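Local atomic coordinates of transcriptional regulator, TetR family (Thermus thermophilus, PDB entry 3VPR), a protein that probably binds operator DNA through a helix-turn-helix motif and acts as a transcriptional repressor of the TetR family. Residues 62-67 / 121-125. Numbering follows the deposited sequence.
Sequences LVAAGE and RHEEN
H122 on helix 109-135 reaches across to L62, V63 and G66 of helix 47-70 in a nearly parallel helix-helix contact of this all-helical TetR-family repressor. Helix 47-70 is the long helix that follows the predicted helix-turn-helix, and here it runs beside helix 109-135, whose residues 121-125 fall in the TetR C-terminal family region. The two axes approach to 9.3 Å at an angle of 13°, and no direct hydrogen bond joins the segments. The imidazole of H122 reaches the neighbouring helix with chi1 at -169°, which turns CG away from the backbone N, and L62 lies over one ring face in a CH-pi contact, its CG 3.8 Å from the ring centroid. G66 CA comes in at the ring edge, 4.1 Å from H122 CE1, with no side chain in the way. Outside the pair, helix 75-92 supplies F82, stacked on the imidazole, and H86, whose ND1 is hydrogen-bonded to H122 NE2; L152 of helix 144-161 also touches the side chain. A leucine in place of H122 would probably leave H86 ND1 without its H122 partner and take from the water between the helices one of its three bonds. Farther out, the extended R121 side chain passes V63 CG1 with its CD and meets E67 in a long salt bridge, OE2 to NH2 3.9 Å, the carboxylate and guanidinium planes turned 78° apart. One water links the two helices: it donates to V63 O at 2.8 Å, accepts from N125 ND2 at 2.7 Å, and is hydrogen-bonded to H122 ND1 at 2.9 Å.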
loop_
_atom_site.group_PDB
_atom_site.type_symbol
_atom_site.label_atom_id
_atom_site.label_comp_id
_atom_site.label_asym_id
_atom_site.label_seq_id
_atom_site.Cartn_x
_atom_site.Cartn_y
_atom_site.Cartn_z
ATOM N N LEU A 62 15.378 -0.801 8.473
ATOM C CA LEU A 62 14.446 -1.881 8.174
ATOM C C LEU A 62 15.212 -3.128 7.742
ATOM O O LEU A 62 14.972 -4.219 8.241
ATOM C CB LEU A 62 13.467 -1.438 7.078
ATOM C CG LEU A 62 12.268 -2.337 6.797
ATOM C CD1 LEU A 62 11.528 -2.600 8.102
ATOM C CD2 LEU A 62 11.347 -1.681 5.783
ATOM N N VAL A 63 16.146 -2.964 6.814
ATOM C CA VAL A 63 16.942 -4.085 6.329
ATOM C C VAL A 63 17.654 -4.794 7.481
ATOM O O VAL A 63 17.697 -6.031 7.543
ATOM C CB VAL A 63 17.996 -3.620 5.314
ATOM C CG1 VAL A 63 19.012 -4.723 5.063
ATOM C CG2 VAL A 63 17.322 -3.236 4.014
ATOM N N ALA A 64 18.221 -4.019 8.391
ATOM C CA ALA A 64 18.919 -4.621 9.518
ATOM C C ALA A 64 17.927 -5.456 10.316
ATOM O O ALA A 64 18.239 -6.570 10.745
ATOM C CB ALA A 64 19.534 -3.535 10.403
ATOM N N ALA A 65 16.726 -4.911 10.496
ATOM C CA ALA A 65 15.670 -5.580 11.248
ATOM C C ALA A 65 15.378 -6.981 10.722
ATOM O O ALA A 65 15.207 -7.915 11.499
ATOM C CB ALA A 65 14.408 -4.740 11.220
ATOM N N GLY A 66 15.335 -7.119 9.402
ATOM C CA GLY A 66 15.061 -8.408 8.794
ATOM C C GLY A 66 16.244 -9.361 8.774
ATOM O O GLY A 66 16.074 -10.571 8.612
ATOM N N GLU A 67 17.451 -8.828 8.924
ATOM C CA GLU A 67 18.633 -9.677 8.927
ATOM C C GLU A 67 18.695 -10.458 10.230
ATOM O O GLU A 67 19.223 -11.560 10.273
ATOM C CB GLU A 67 19.899 -8.838 8.748
ATOM C CG GLU A 67 19.997 -8.186 7.380
ATOM C CD GLU A 67 21.198 -7.272 7.237
ATOM O OE1 GLU A 67 21.470 -6.485 8.174
ATOM O OE2 GLU A 67 21.856 -7.335 6.179
ATOM N N ARG A 121 16.537 -5.758 -1.254
ATOM C CA ARG A 121 17.334 -6.584 -0.342
ATOM C C ARG A 121 16.473 -7.129 0.788
ATOM O O ARG A 121 16.604 -8.291 1.195
ATOM C CB ARG A 121 18.487 -5.756 0.231
ATOM C CG ARG A 121 19.497 -6.514 1.083
ATOM C CD ARG A 121 20.693 -5.593 1.387
ATOM N NE ARG A 121 21.735 -6.226 2.194
ATOM C CZ ARG A 121 22.501 -7.233 1.782
ATOM N NH1 ARG A 121 22.354 -7.736 0.562
ATOM N NH2 ARG A 121 23.416 -7.742 2.597
ATOM N N HIS A 122 15.590 -6.277 1.295
ATOM C CA HIS A 122 14.688 -6.651 2.373
ATOM C C HIS A 122 13.728 -7.754 1.896
ATOM O O HIS A 122 13.476 -8.725 2.610
ATOM C CB HIS A 122 13.892 -5.420 2.819
ATOM C CG HIS A 122 13.133 -5.615 4.094
ATOM N ND1 HIS A 122 13.744 -5.981 5.276
ATOM C CD2 HIS A 122 11.821 -5.440 4.387
ATOM C CE1 HIS A 122 12.843 -6.019 6.242
ATOM N NE2 HIS A 122 11.668 -5.692 5.729
ATOM N N GLU A 123 13.197 -7.591 0.687
ATOM C CA GLU A 123 12.269 -8.558 0.111
ATOM C C GLU A 123 12.992 -9.883 -0.132
ATOM O O GLU A 123 12.421 -10.963 0.044
ATOM C CB GLU A 123 11.683 -8.005 -1.197
ATOM C CG GLU A 123 10.830 -8.995 -1.976
ATOM C CD GLU A 123 9.804 -8.312 -2.865
ATOM O OE1 GLU A 123 10.103 -7.228 -3.411
ATOM O OE2 GLU A 123 8.697 -8.860 -3.028
ATOM N N GLU A 124 14.260 -9.795 -0.520
ATOM C CA GLU A 124 15.065 -10.991 -0.769
ATOM C C GLU A 124 15.369 -11.750 0.529
ATOM O O GLU A 124 15.440 -12.977 0.528
ATOM C CB GLU A 124 16.364 -10.614 -1.490
ATOM C CG GLU A 124 17.241 -11.806 -1.853
ATOM C CD GLU A 124 16.479 -12.898 -2.596
ATOM O OE1 GLU A 124 15.848 -12.588 -3.636
ATOM O OE2 GLU A 124 16.515 -14.066 -2.137
ATOM N N ASN A 125 15.536 -11.034 1.639
ATOM C CA ASN A 125 15.798 -11.709 2.912
ATOM C C ASN A 125 14.539 -12.454 3.361
ATOM O O ASN A 125 14.616 -13.535 3.964
ATOM C CB ASN A 125 16.208 -10.713 4.002
ATOM C CG ASN A 125 17.620 -10.183 3.813
ATOM O OD1 ASN A 125 18.502 -10.907 3.356
ATOM N ND2 ASN A 125 17.846 -8.919 4.181
HETATM O O HOH W 1 16.123 -7.624 5.856
#